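Local coordinates for protein hydrolase, HAD superfamily, subfamily III A (Legionella pneumophila, PDB 3N1U) that probably hydrolyses 3-deoxy-D-manno-octulosonate 8-phosphate to the free sugar acid and inorganic phosphate, a magnesium-dependent step in lipopolysaccharide biosynthesis, at residues K17-C21 / L106-D111; E43-H48 / N73-R79; L55-M59 / Q82-T86; I67-N73 / Y89-K95; A134-A138 / R152-R156. All coordinates share one frame; numbering follows the deposited sequence.

Interaction 1: residues K17-C21 / L106-D111; sequences KKIKC and LGLNDD
Lys18 and Asp111 form the salt bridge of this contact, which joins two loops of the Rossmann-like HAD fold where they enter the adjacent parallel strands 21-24 and 113-117. The NZ of Lys18 reaches a single carboxylate oxygen, Asp111 OD2; the modelled separation of 2.4 Å is too short to be taken literally, and OD1 lies at 4.1 Å from the same NZ. The lysine chain bends at its third torsion (97°), which turns the ammonium end onto the carboxylate. Next to this pair, Ile19 meets the backbone rather than the side chain of the aspartate, its CD1 standing 3.9 Å from Asp111 O. Farther along, the contact becomes apolar. Both methyl branches of Leu108 touch Lys20 CB, CD1 at 3.8 Å and CD2 at 3.9 Å, while the charged end of that lysine turns off from the contact. The buried Cys21 side chain fits against both leucines, and Phe113 of the next strand touches all three. Gly107, with positive phi, turns the chain out of helix 96-106 between those leucines. At the Cys21 end, Leu106 CD1 sits 3.7 Å from Cys21 SG.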
# COMPACT_ATOMS: atom_id res chain seq x y z
N LYS A 17 -7.08 -8.64 31.25
CA LYS A 17 -6.44 -9.44 32.31
C LYS A 17 -6.88 -10.90 32.32
O LYS A 17 -6.15 -11.75 32.81
CB LYS A 17 -6.71 -8.83 33.70
CG LYS A 17 -5.81 -7.65 34.04
CD LYS A 17 -6.24 -7.03 35.36
CE LYS A 17 -5.40 -5.81 35.68
NZ LYS A 17 -5.45 -5.54 37.16
N LYS A 18 -8.07 -11.19 31.79
CA LYS A 18 -8.65 -12.54 31.86
C LYS A 18 -8.29 -13.43 30.69
O LYS A 18 -8.59 -14.66 30.66
CB LYS A 18 -10.20 -12.42 31.94
CG LYS A 18 -10.64 -11.80 33.27
CD LYS A 18 -12.02 -11.23 33.14
CE LYS A 18 -13.03 -12.19 33.66
NZ LYS A 18 -14.35 -11.71 33.17
N ILE A 19 -7.66 -12.83 29.69
CA ILE A 19 -7.56 -13.48 28.40
C ILE A 19 -6.57 -14.66 28.40
O ILE A 19 -5.40 -14.50 28.75
CB ILE A 19 -7.19 -12.48 27.29
CG1 ILE A 19 -8.25 -11.37 27.14
CG2 ILE A 19 -7.03 -13.22 25.97
CD1 ILE A 19 -9.77 -11.82 27.00
N LYS A 20 -7.04 -15.83 28.01
CA LYS A 20 -6.22 -17.01 27.95
C LYS A 20 -6.08 -17.51 26.50
O LYS A 20 -5.27 -18.40 26.23
CB LYS A 20 -6.82 -18.11 28.84
CG LYS A 20 -6.54 -17.78 30.33
CD LYS A 20 -6.89 -18.89 31.27
CE LYS A 20 -6.19 -18.56 32.61
NZ LYS A 20 -6.44 -19.61 33.63
N CYS A 21 -6.86 -16.94 25.58
CA CYS A 21 -6.70 -17.28 24.15
C CYS A 21 -7.09 -16.09 23.33
O CYS A 21 -8.17 -15.51 23.55
CB CYS A 21 -7.58 -18.49 23.80
SG CYS A 21 -7.50 -18.98 22.02
N LEU A 106 -10.42 -26.14 24.35
CA LEU A 106 -9.59 -25.46 25.33
C LEU A 106 -10.15 -25.49 26.76
O LEU A 106 -9.39 -25.31 27.69
CB LEU A 106 -9.32 -24.00 24.91
CG LEU A 106 -8.49 -23.82 23.63
CD1 LEU A 106 -8.08 -22.33 23.47
CD2 LEU A 106 -7.24 -24.69 23.68
N GLY A 107 -11.46 -25.65 26.92
CA GLY A 107 -12.06 -25.71 28.30
C GLY A 107 -12.19 -24.32 28.94
O GLY A 107 -12.29 -24.18 30.16
N LEU A 108 -12.24 -23.28 28.11
CA LEU A 108 -12.25 -21.90 28.60
C LEU A 108 -13.64 -21.27 28.71
O LEU A 108 -14.57 -21.65 27.98
CB LEU A 108 -11.37 -20.99 27.71
CG LEU A 108 -9.86 -21.25 27.61
CD1 LEU A 108 -9.18 -20.17 26.66
CD2 LEU A 108 -9.23 -21.23 28.98
N ASN A 109 -13.78 -20.30 29.62
CA ASN A 109 -15.02 -19.53 29.66
C ASN A 109 -15.05 -18.54 28.50
O ASN A 109 -13.97 -18.11 28.02
CB ASN A 109 -15.12 -18.78 30.99
CG ASN A 109 -15.22 -19.72 32.17
OD1 ASN A 109 -15.66 -20.88 32.03
ND2 ASN A 109 -14.77 -19.24 33.36
N ASP A 110 -16.25 -18.10 28.10
CA ASP A 110 -16.39 -17.06 27.01
C ASP A 110 -15.50 -15.85 27.35
O ASP A 110 -14.80 -15.29 26.48
CB ASP A 110 -17.84 -16.55 26.83
CG ASP A 110 -18.80 -17.59 26.18
OD1 ASP A 110 -18.41 -18.27 25.21
OD2 ASP A 110 -19.93 -17.74 26.66
N ASP A 111 -15.48 -15.46 28.63
CA ASP A 111 -14.78 -14.25 28.97
C ASP A 111 -13.25 -14.42 29.02
O ASP A 111 -12.54 -13.46 29.28
CB ASP A 111 -15.36 -13.56 30.22
CG ASP A 111 -15.08 -14.32 31.52
OD1 ASP A 111 -14.48 -15.41 31.49
OD2 ASP A 111 -15.47 -13.81 32.60

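Interaction 2: residues E43-H48 / N73-R79; sequences ELKSFH and NAVVDHR
Phe47 and Arg79 make the tight end of this strand-on-helix contact. The arginine chain runs across one face of the ring, with CG 3.6 Å from the ring centroid and only 2° off its normal, a CH-pi contact. Arg79 starts with CG opposite its backbone N and bends at chi2, so that CB, CG and CD pass over the ring in turn and NE arrives 3.4 Å from Phe47 CB. The guanidinium lies tilted 33° to the ring, and its NH1 is held by Gln82. Val75 approaches the same ring in its plane: CG1 touches the edge at Phe47 CE2 (3.7 Å) and also lies 3.7 Å from Lys45 CG, wedged between the two side chains. Its other branch, CG2, faces the backbone at Glu43 O (3.6 Å).

Toward Glu43 and Asn73, both partly exposed, the fit is looser. Lys45 NZ and Asn73 ND2 are 3.5 Å apart, both donors and unbonded to each other; the lysine forms a salt bridge with Asp27, a calcium ligand and predicted substrate-binding residue. Glu43 OE1 meets Asn73 CB at 3.8 Å but is hydrogen-bonded to Asn39 of a second subunit. The axis of residues 74-79, part of helix 74-83, passes 8.7 Å from that of strand 43-48 at a crossing angle of -41°. That strand pairs with strand 34-38 in its own chain and, through an antiparallel ladder, with a strand of the second subunit, so the sheet continues across the tetramer interface.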
# COMPACT_ATOMS: atom_id res chain seq x y z
N GLU A 43 -2.89 -17.14 -5.99
CA GLU A 43 -3.40 -16.10 -5.03
C GLU A 43 -2.32 -15.84 -4.01
O GLU A 43 -1.53 -16.75 -3.64
CB GLU A 43 -4.64 -16.56 -4.26
CG GLU A 43 -5.83 -17.06 -5.09
CD GLU A 43 -6.79 -17.93 -4.26
OE1 GLU A 43 -6.70 -19.19 -4.32
OE2 GLU A 43 -7.62 -17.36 -3.53
N LEU A 44 -2.31 -14.62 -3.47
CA LEU A 44 -1.37 -14.34 -2.39
C LEU A 44 -2.11 -13.49 -1.40
O LEU A 44 -3.14 -12.89 -1.74
CB LEU A 44 -0.16 -13.56 -2.92
CG LEU A 44 0.66 -14.17 -4.02
CD1 LEU A 44 0.22 -13.61 -5.38
CD2 LEU A 44 2.14 -13.77 -3.81
N LYS A 45 -1.63 -13.48 -0.17
CA LYS A 45 -2.05 -12.49 0.82
C LYS A 45 -0.77 -11.93 1.45
O LYS A 45 0.29 -12.57 1.41
CB LYS A 45 -2.86 -13.10 1.97
CG LYS A 45 -4.03 -14.00 1.53
CD LYS A 45 -4.72 -14.65 2.72
CE LYS A 45 -5.91 -15.50 2.28
NZ LYS A 45 -6.96 -14.79 1.39
N SER A 46 -0.93 -10.80 2.14
CA SER A 46 0.23 -10.10 2.71
C SER A 46 0.02 -9.98 4.21
O SER A 46 -1.00 -9.38 4.64
CB SER A 46 0.29 -8.68 2.08
OG SER A 46 0.44 -8.85 0.67
N PHE A 47 0.96 -10.54 5.01
CA PHE A 47 0.86 -10.50 6.48
C PHE A 47 1.93 -9.57 7.03
O PHE A 47 2.88 -9.28 6.33
CB PHE A 47 1.09 -11.92 7.03
CG PHE A 47 0.09 -12.92 6.53
CD1 PHE A 47 -1.16 -13.05 7.17
CD2 PHE A 47 0.38 -13.73 5.43
CE1 PHE A 47 -2.16 -13.94 6.70
CE2 PHE A 47 -0.59 -14.64 4.94
CZ PHE A 47 -1.86 -14.78 5.59
N HIS A 48 1.83 -9.12 8.28
CA HIS A 48 2.77 -8.13 8.76
C HIS A 48 3.66 -8.77 9.84
O HIS A 48 3.17 -9.45 10.75
CB HIS A 48 2.00 -6.92 9.33
CG HIS A 48 2.89 -5.73 9.53
ND1 HIS A 48 3.84 -5.65 10.56
CD2 HIS A 48 3.02 -4.60 8.81
CE1 HIS A 48 4.51 -4.51 10.44
NE2 HIS A 48 4.03 -3.86 9.38
N ASN A 73 -7.94 -21.02 1.14
CA ASN A 73 -6.79 -21.33 0.28
C ASN A 73 -5.53 -21.71 1.09
O ASN A 73 -5.46 -21.48 2.30
CB ASN A 73 -6.54 -20.15 -0.67
CG ASN A 73 -6.29 -18.87 0.09
OD1 ASN A 73 -5.20 -18.66 0.57
ND2 ASN A 73 -7.32 -18.04 0.26
N ALA A 74 -4.55 -22.31 0.42
CA ALA A 74 -3.33 -22.80 1.05
C ALA A 74 -2.39 -21.68 1.58
O ALA A 74 -1.58 -21.96 2.44
CB ALA A 74 -2.59 -23.75 0.11
N VAL A 75 -2.52 -20.44 1.10
CA VAL A 75 -1.81 -19.32 1.77
C VAL A 75 -1.97 -19.37 3.31
O VAL A 75 -1.01 -19.17 4.05
CB VAL A 75 -2.32 -17.94 1.26
CG1 VAL A 75 -1.66 -16.79 2.08
CG2 VAL A 75 -2.03 -17.78 -0.22
N VAL A 76 -3.21 -19.58 3.77
CA VAL A 76 -3.51 -19.58 5.20
C VAL A 76 -2.70 -20.69 5.90
O VAL A 76 -2.06 -20.43 6.90
CB VAL A 76 -5.05 -19.73 5.45
CG1 VAL A 76 -5.37 -19.91 6.95
CG2 VAL A 76 -5.80 -18.49 4.82
N ASP A 77 -2.70 -21.90 5.34
CA ASP A 77 -1.98 -23.04 5.93
C ASP A 77 -0.48 -22.75 6.04
O ASP A 77 0.15 -23.03 7.10
CB ASP A 77 -2.20 -24.31 5.10
CG ASP A 77 -3.68 -24.64 4.97
OD1 ASP A 77 -4.32 -25.00 6.00
OD2 ASP A 77 -4.19 -24.56 3.85
N HIS A 78 0.07 -22.16 4.98
CA HIS A 78 1.51 -21.81 5.00
C HIS A 78 1.82 -20.81 6.07
O HIS A 78 2.80 -20.97 6.80
CB HIS A 78 1.99 -21.28 3.65
CG HIS A 78 2.05 -22.34 2.59
ND1 HIS A 78 1.27 -22.31 1.45
CD2 HIS A 78 2.80 -23.45 2.50
CE1 HIS A 78 1.54 -23.36 0.71
NE2 HIS A 78 2.47 -24.08 1.32
N ARG A 79 0.98 -19.80 6.20
CA ARG A 79 1.19 -18.81 7.28
C ARG A 79 1.04 -19.40 8.69
O ARG A 79 1.82 -19.08 9.60
CB ARG A 79 0.29 -17.59 7.09
CG ARG A 79 0.53 -16.47 8.14
CD ARG A 79 1.94 -15.82 7.99
NE ARG A 79 2.12 -14.63 8.84
CZ ARG A 79 3.31 -14.24 9.31
NH1 ARG A 79 4.43 -14.95 9.03
NH2 ARG A 79 3.40 -13.18 10.08

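Interaction 3: residues L55-M59 / Q82-T86; sequences LKLLM and QLGIT
A Schellman motif closes helix 74-83, and its residues Leu83 and Gly84, with Ile85 just beyond, pack against Leu55, Lys56 and Met59 of helix 49-60. No hydrogen bond crosses the contact; it is held by methyl groups and chain ends. Met59, modelled as selenomethionine, does the most intimate touching. Its chain is bent at the last torsion (chi3 -85°), which swings CE onto the helix terminus, 3.4 Å from Leu83 O, and 4.0 Å from Ile85 CG1. SE lies nearer the following peptide, 4.1 Å from Gly84 O. Leu55 comes in on the buried side: a single methyl, CD1, meets Ile85 CD1 at 3.8 Å and Leu83 CD1 at 4.0 Å, the leucine crossing both side chains obliquely. The second branch of Leu83 is met from the more exposed side, where the extended aliphatic chain of Lys56 crosses it at about a right angle and brings CE to 4.0 Å from CD2. Gly84 adopts the positive phi by which the Schellman turn ends the helix and directs the chain toward strand 87-89. On the sheet side, Leu55, Met59 and Ile85 all touch Val65 of strand 64-68, while Leu55 also reaches helix 158-169. Two consecutive helices packed side by side on one face of a parallel sheet, over the strand that connects them, are typical of successive beta-alpha-beta crossovers in the Rossmann-like HAD fold.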
# COMPACT_ATOMS: atom_id res chain seq x y z
N LEU A 55 1.83 -12.46 17.97
CA LEU A 55 1.29 -13.81 18.23
C LEU A 55 2.33 -14.70 18.88
O LEU A 55 2.01 -15.44 19.79
CB LEU A 55 0.73 -14.41 16.93
CG LEU A 55 -0.39 -13.57 16.27
CD1 LEU A 55 -0.94 -14.30 15.03
CD2 LEU A 55 -1.56 -13.32 17.29
N LYS A 56 3.59 -14.61 18.44
CA LYS A 56 4.63 -15.41 19.07
C LYS A 56 4.90 -15.00 20.51
O LYS A 56 5.26 -15.86 21.36
CB LYS A 56 5.94 -15.35 18.27
CG LYS A 56 5.88 -16.05 16.92
CD LYS A 56 7.15 -15.69 16.17
CE LYS A 56 7.35 -16.57 14.96
NZ LYS A 56 8.67 -16.20 14.35
N LEU A 57 4.76 -13.71 20.79
CA LEU A 57 4.92 -13.25 22.17
C LEU A 57 3.79 -13.77 23.05
O LEU A 57 4.01 -14.13 24.22
CB LEU A 57 4.97 -11.73 22.25
CG LEU A 57 6.26 -11.07 21.68
CD1 LEU A 57 6.16 -9.53 21.51
CD2 LEU A 57 7.45 -11.39 22.54
N LEU A 58 2.56 -13.73 22.54
CA LEU A 58 1.48 -14.31 23.37
C LEU A 58 1.79 -15.75 23.70
O LEU A 58 1.69 -16.22 24.85
CB LEU A 58 0.13 -14.25 22.65
CG LEU A 58 -0.53 -12.87 22.53
CD1 LEU A 58 -1.90 -13.01 21.82
CD2 LEU A 58 -0.70 -12.26 23.91
N MSE A 59 2.15 -16.51 22.68
CA MSE A 59 2.40 -17.94 22.92
C MSE A 59 3.60 -18.21 23.84
O MSE A 59 3.55 -19.17 24.63
CB MSE A 59 2.55 -18.65 21.55
CG MSE A 59 1.19 -18.66 20.76
SE MSE A 59 1.35 -19.78 19.14
CE MSE A 59 2.10 -18.39 18.06
N GLN A 82 4.12 -21.32 9.52
CA GLN A 82 5.22 -20.38 9.79
C GLN A 82 5.18 -19.91 11.22
O GLN A 82 6.23 -19.84 11.87
CB GLN A 82 5.17 -19.09 8.92
CG GLN A 82 5.73 -19.25 7.53
CD GLN A 82 5.78 -17.93 6.75
OE1 GLN A 82 5.16 -16.91 7.12
NE2 GLN A 82 6.51 -17.96 5.64
N LEU A 83 3.98 -19.58 11.68
CA LEU A 83 3.81 -19.05 13.04
C LEU A 83 3.67 -20.11 14.15
O LEU A 83 3.66 -19.77 15.33
CB LEU A 83 2.62 -18.09 13.06
CG LEU A 83 2.84 -16.80 12.27
CD1 LEU A 83 1.59 -15.92 12.38
CD2 LEU A 83 4.11 -16.05 12.69
N GLY A 84 3.60 -21.38 13.76
CA GLY A 84 3.39 -22.48 14.73
C GLY A 84 2.02 -22.47 15.39
O GLY A 84 1.83 -22.97 16.53
N ILE A 85 1.04 -21.95 14.66
CA ILE A 85 -0.34 -21.90 15.18
C ILE A 85 -1.06 -23.17 14.78
O ILE A 85 -1.28 -23.37 13.58
CB ILE A 85 -1.11 -20.69 14.58
CG1 ILE A 85 -0.54 -19.41 15.22
CG2 ILE A 85 -2.62 -20.83 14.86
CD1 ILE A 85 -0.80 -18.11 14.52
N THR A 86 -1.46 -23.98 15.76
CA THR A 86 -2.14 -25.25 15.45
C THR A 86 -3.68 -25.19 15.53
O THR A 86 -4.35 -25.96 14.85
CB THR A 86 -1.63 -26.40 16.30
OG1 THR A 86 -1.97 -26.15 17.66
CG2 THR A 86 -0.11 -26.54 16.16

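Interaction 4: residues I67-N73 / Y89-K95; sequences IITTAQN and YKGQVDK
Thr70 turns OG1 beside its own backbone N (chi1 -55°), where the hydroxyl donates to Gln92 O at 2.7 Å and receives a hydrogen bond from a water that also donates to Val93 O. Thr69 places OG1 opposite its N instead (chi1 179°), accepting from Ala71 N in an ST turn. Lys95 stays extended from CG outward; it slides along Ile68 CG2 and brings NZ to Ile68 O at 3.2 Å, the donor standing above the carbonyl plane. That NZ also binds a water shared with Thr70 N, as well as Asp25, Asp122 and Tyr115, which fixes it at the calcium site. Its place is consistent with the conserved lysine of HAD phosphatases, and Thr69 with the threonine or serine ending the parallel sheet's second strand in chain order, here 64-68.

A single parallel bridge, Ile68 with Tyr89, begins the backbone pairing. Tyr89 N gives to Ile67 O at 2.9 Å and Thr69 N to Tyr89 O at 2.8 Å; beyond the strands, Gln92 N meets Thr69 O at 2.8 Å almost straight (172°). Gly91 N reaches Ala71 O at 2.9 Å, and Gln72 CG packs on Gly91 CA. On the outer flank Lys90 NZ donates to Gln72 O at 2.9 Å from above the carbonyl plane, its strongest partner being Asp77. Ile68 and Tyr89 lie side by side against Ala98 of helix 96-106, with Tyr89 OH bonded to His101, while Ile67 meets Met80 of helix 74-83. Strand 64-68 is flanked by strand 21-24 and the outermost strand 87-89.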
# COMPACT_ATOMS: atom_id res chain seq x y z
N ILE A 67 -7.00 -19.18 14.97
CA ILE A 67 -7.56 -18.46 13.83
C ILE A 67 -8.93 -19.07 13.43
O ILE A 67 -9.09 -20.28 13.41
CB ILE A 67 -6.60 -18.46 12.63
CG1 ILE A 67 -5.80 -17.13 12.57
CG2 ILE A 67 -7.40 -18.57 11.27
CD1 ILE A 67 -4.75 -16.94 13.75
N ILE A 68 -9.89 -18.21 13.07
CA ILE A 68 -11.15 -18.70 12.48
C ILE A 68 -11.38 -17.83 11.24
O ILE A 68 -11.54 -16.60 11.33
CB ILE A 68 -12.39 -18.59 13.43
CG1 ILE A 68 -12.14 -19.35 14.73
CG2 ILE A 68 -13.67 -19.10 12.71
CD1 ILE A 68 -13.30 -19.27 15.77
N THR A 69 -11.38 -18.47 10.09
CA THR A 69 -11.43 -17.70 8.83
C THR A 69 -12.42 -18.32 7.84
O THR A 69 -12.65 -19.55 7.86
CB THR A 69 -10.01 -17.60 8.16
OG1 THR A 69 -10.15 -16.87 6.94
CG2 THR A 69 -9.46 -18.97 7.82
N THR A 70 -12.98 -17.44 6.98
CA THR A 70 -13.74 -17.89 5.80
C THR A 70 -12.81 -18.32 4.65
O THR A 70 -13.19 -19.18 3.83
CB THR A 70 -14.73 -16.79 5.34
OG1 THR A 70 -15.56 -16.45 6.46
CG2 THR A 70 -15.64 -17.29 4.14
N ALA A 71 -11.59 -17.76 4.61
CA ALA A 71 -10.59 -18.14 3.60
C ALA A 71 -10.37 -19.67 3.63
O ALA A 71 -10.43 -20.28 4.69
CB ALA A 71 -9.23 -17.36 3.82
N GLN A 72 -10.17 -20.27 2.46
CA GLN A 72 -9.96 -21.72 2.32
C GLN A 72 -8.62 -22.02 1.66
O GLN A 72 -8.21 -23.16 1.58
CB GLN A 72 -11.05 -22.35 1.45
CG GLN A 72 -12.39 -22.55 2.15
CD GLN A 72 -13.43 -23.25 1.29
OE1 GLN A 72 -13.51 -23.03 0.07
NE2 GLN A 72 -14.26 -24.10 1.92
N ASN A 73 -7.94 -21.02 1.14
CA ASN A 73 -6.79 -21.33 0.28
C ASN A 73 -5.53 -21.71 1.09
O ASN A 73 -5.46 -21.48 2.30
CB ASN A 73 -6.54 -20.15 -0.67
CG ASN A 73 -6.29 -18.87 0.09
OD1 ASN A 73 -5.20 -18.66 0.57
ND2 ASN A 73 -7.32 -18.04 0.26
N TYR A 89 -9.18 -22.74 11.85
CA TYR A 89 -10.42 -23.20 11.22
C TYR A 89 -10.61 -22.39 9.97
O TYR A 89 -10.73 -21.16 10.03
CB TYR A 89 -11.64 -23.00 12.14
CG TYR A 89 -11.56 -23.71 13.49
CD1 TYR A 89 -10.77 -23.20 14.52
CD2 TYR A 89 -12.29 -24.89 13.74
CE1 TYR A 89 -10.68 -23.87 15.78
CE2 TYR A 89 -12.22 -25.54 14.98
CZ TYR A 89 -11.40 -25.03 15.99
OH TYR A 89 -11.31 -25.66 17.21
N LYS A 90 -10.72 -23.11 8.85
CA LYS A 90 -10.78 -22.49 7.52
C LYS A 90 -12.14 -22.72 6.86
O LYS A 90 -12.84 -23.68 7.23
CB LYS A 90 -9.73 -23.16 6.62
CG LYS A 90 -8.30 -22.64 6.84
CD LYS A 90 -7.49 -22.88 5.59
CE LYS A 90 -7.67 -24.32 5.13
NZ LYS A 90 -6.97 -24.57 3.84
N GLY A 91 -12.50 -21.87 5.90
CA GLY A 91 -13.77 -22.04 5.18
C GLY A 91 -15.01 -21.85 6.01
O GLY A 91 -16.06 -22.38 5.67
N GLN A 92 -14.92 -21.11 7.14
CA GLN A 92 -16.08 -21.00 8.06
C GLN A 92 -16.82 -19.76 7.64
O GLN A 92 -16.29 -18.65 7.79
CB GLN A 92 -15.62 -20.85 9.53
CG GLN A 92 -14.68 -22.03 9.98
CD GLN A 92 -15.41 -23.39 9.92
OE1 GLN A 92 -16.43 -23.60 10.56
NE2 GLN A 92 -14.87 -24.32 9.11
N VAL A 93 -18.02 -19.93 7.08
CA VAL A 93 -18.79 -18.80 6.57
C VAL A 93 -19.56 -18.19 7.74
O VAL A 93 -19.49 -16.98 7.97
CB VAL A 93 -19.77 -19.23 5.46
CG1 VAL A 93 -20.87 -18.17 5.27
CG2 VAL A 93 -19.01 -19.53 4.16
N ASP A 94 -20.31 -19.04 8.43
CA ASP A 94 -20.79 -18.73 9.78
C ASP A 94 -19.75 -19.32 10.75
O ASP A 94 -19.43 -20.51 10.64
CB ASP A 94 -22.17 -19.35 10.05
CG ASP A 94 -22.83 -18.79 11.30
OD1 ASP A 94 -22.31 -19.01 12.42
OD2 ASP A 94 -23.89 -18.14 11.18
N LYS A 95 -19.25 -18.48 11.67
CA LYS A 95 -18.08 -18.79 12.53
C LYS A 95 -18.44 -19.31 13.93
O LYS A 95 -17.56 -19.73 14.69
CB LYS A 95 -17.21 -17.53 12.68
CG LYS A 95 -16.59 -17.05 11.31
CD LYS A 95 -15.56 -15.94 11.52
CE LYS A 95 -14.81 -15.65 10.19
NZ LYS A 95 -13.81 -14.57 10.39
O HOH W 1 -13.46 -14.57 7.46
O HOH W 2 -17.94 -15.29 6.18

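Interaction 5: residues A134-A138 / R152-R156; sequences AVSNA and RTGGR
The amide of Asn137 meets Thr153 and Gly154 through its oxygen. Gly154 N donates to OD1 at 2.9 Å in a nearly straight bond (169°), coming from above the carbonyl plane, 41° out of it. Thr153 crosses the asparagine at about a right angle and sets CA at 3.4 Å and CB at 3.5 Å from the same Asn137 OD1. The rotation of the amide is probably set mainly by the OD1 bond, with a weak second tie from ND2 to Gly28 O. Asn137 belongs to a type I turn, Val135 to Ala138, which follows strand 131-134 of the HAD parallel sheet; across the contact, Thr153 to Arg156 form a type II turn with Gly155 at positive phi. The first turn lies near the metal site, where Val135 touches the calcium ligand Asp118. The remaining polar links are weaker. Ser136 N donates to Arg152 O at 3.3 Å, a weak bond, and Ser136 OG lies 3.2 Å from the same oxygen, although Glu151 O competes for its proton. Arg152 O also accepts from Thr150. Ser136 OG packs on the methyl of Thr153, 3.3 Å from CG2, and Val135 CB stands 4.0 Å from Gly154 N.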
# COMPACT_ATOMS: atom_id res chain seq x y z
N ALA A 134 -12.32 -4.69 17.22
CA ALA A 134 -12.39 -4.30 15.81
C ALA A 134 -11.06 -3.72 15.35
O ALA A 134 -10.50 -2.89 16.04
CB ALA A 134 -13.51 -3.26 15.57
N VAL A 135 -10.54 -4.18 14.21
CA VAL A 135 -9.45 -3.41 13.52
C VAL A 135 -10.01 -2.05 13.09
O VAL A 135 -11.25 -1.88 12.93
CB VAL A 135 -8.83 -4.18 12.31
CG1 VAL A 135 -8.11 -5.47 12.82
CG2 VAL A 135 -9.88 -4.53 11.22
N SER A 136 -9.15 -1.03 12.92
CA SER A 136 -9.69 0.31 12.67
C SER A 136 -10.41 0.39 11.33
O SER A 136 -11.22 1.26 11.13
CB SER A 136 -8.61 1.40 12.76
OG SER A 136 -7.71 1.34 11.68
N ASN A 137 -10.07 -0.49 10.38
CA ASN A 137 -10.68 -0.46 9.03
C ASN A 137 -11.92 -1.40 8.96
O ASN A 137 -12.40 -1.75 7.86
CB ASN A 137 -9.62 -0.97 7.98
CG ASN A 137 -9.02 -2.29 8.39
OD1 ASN A 137 -8.51 -2.40 9.47
ND2 ASN A 137 -9.11 -3.34 7.54
N ALA A 138 -12.43 -1.83 10.12
CA ALA A 138 -13.59 -2.72 10.14
C ALA A 138 -14.82 -2.03 9.59
O ALA A 138 -14.89 -0.78 9.56
CB ALA A 138 -13.88 -3.24 11.58
N ARG A 152 -4.37 0.99 14.63
CA ARG A 152 -3.86 0.54 13.34
C ARG A 152 -4.88 -0.27 12.55
O ARG A 152 -5.83 -0.82 13.12
CB ARG A 152 -2.54 -0.23 13.54
CG ARG A 152 -1.39 0.69 13.99
CD ARG A 152 -0.37 -0.09 14.85
NE ARG A 152 0.62 0.75 15.58
CZ ARG A 152 0.47 1.18 16.83
NH1 ARG A 152 -0.62 0.87 17.53
NH2 ARG A 152 1.45 1.88 17.43
N THR A 153 -4.65 -0.38 11.23
CA THR A 153 -5.51 -1.13 10.32
C THR A 153 -5.01 -2.58 10.23
O THR A 153 -3.86 -2.87 10.62
CB THR A 153 -5.59 -0.50 8.87
OG1 THR A 153 -4.29 -0.56 8.31
CG2 THR A 153 -6.04 1.02 8.91
N GLY A 154 -5.88 -3.48 9.77
CA GLY A 154 -5.58 -4.92 9.56
C GLY A 154 -4.35 -5.03 8.66
O GLY A 154 -4.20 -4.26 7.65
N GLY A 155 -3.49 -6.01 8.97
CA GLY A 155 -2.20 -6.19 8.28
C GLY A 155 -1.16 -5.12 8.43
O GLY A 155 -0.20 -5.09 7.71
N ARG A 156 -1.35 -4.19 9.36
CA ARG A 156 -0.37 -3.14 9.51
C ARG A 156 0.11 -3.04 10.96
O ARG A 156 0.71 -2.04 11.34
CB ARG A 156 -0.95 -1.79 9.08
CG ARG A 156 -1.36 -1.77 7.63
CD ARG A 156 -0.15 -2.05 6.77
NE ARG A 156 -0.41 -1.78 5.35
CZ ARG A 156 -0.72 -2.71 4.45
NH1 ARG A 156 -0.84 -3.98 4.83
NH2 ARG A 156 -0.92 -2.35 3.18

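Interactions 2, 3 and 4 alternate their segments along the chain and interlock around strand 64-68 and helix 74-83. The centres of interactions 2 and 4 are about 13 Å apart; they share Asn73 and touch through the Asp77-Lys90 salt bridge, while Ile85 of interaction 3 packs on Ile67 of interaction 4. Interaction 1 spans all three in sequence and lies across the chain's centre from interaction 2, about 27 Å between centres. Interaction 5 follows last, yet its Gly155 meets His48 of interaction 2. Interactions 2, 4 and 5 each bring side chains near the calcium bound by Asp25, Asp27 and Asp118; interaction 1 joins loops entering strands 21-24 and 113-117, and interaction 3 packs helix 49-60 on the end of helix 74-83.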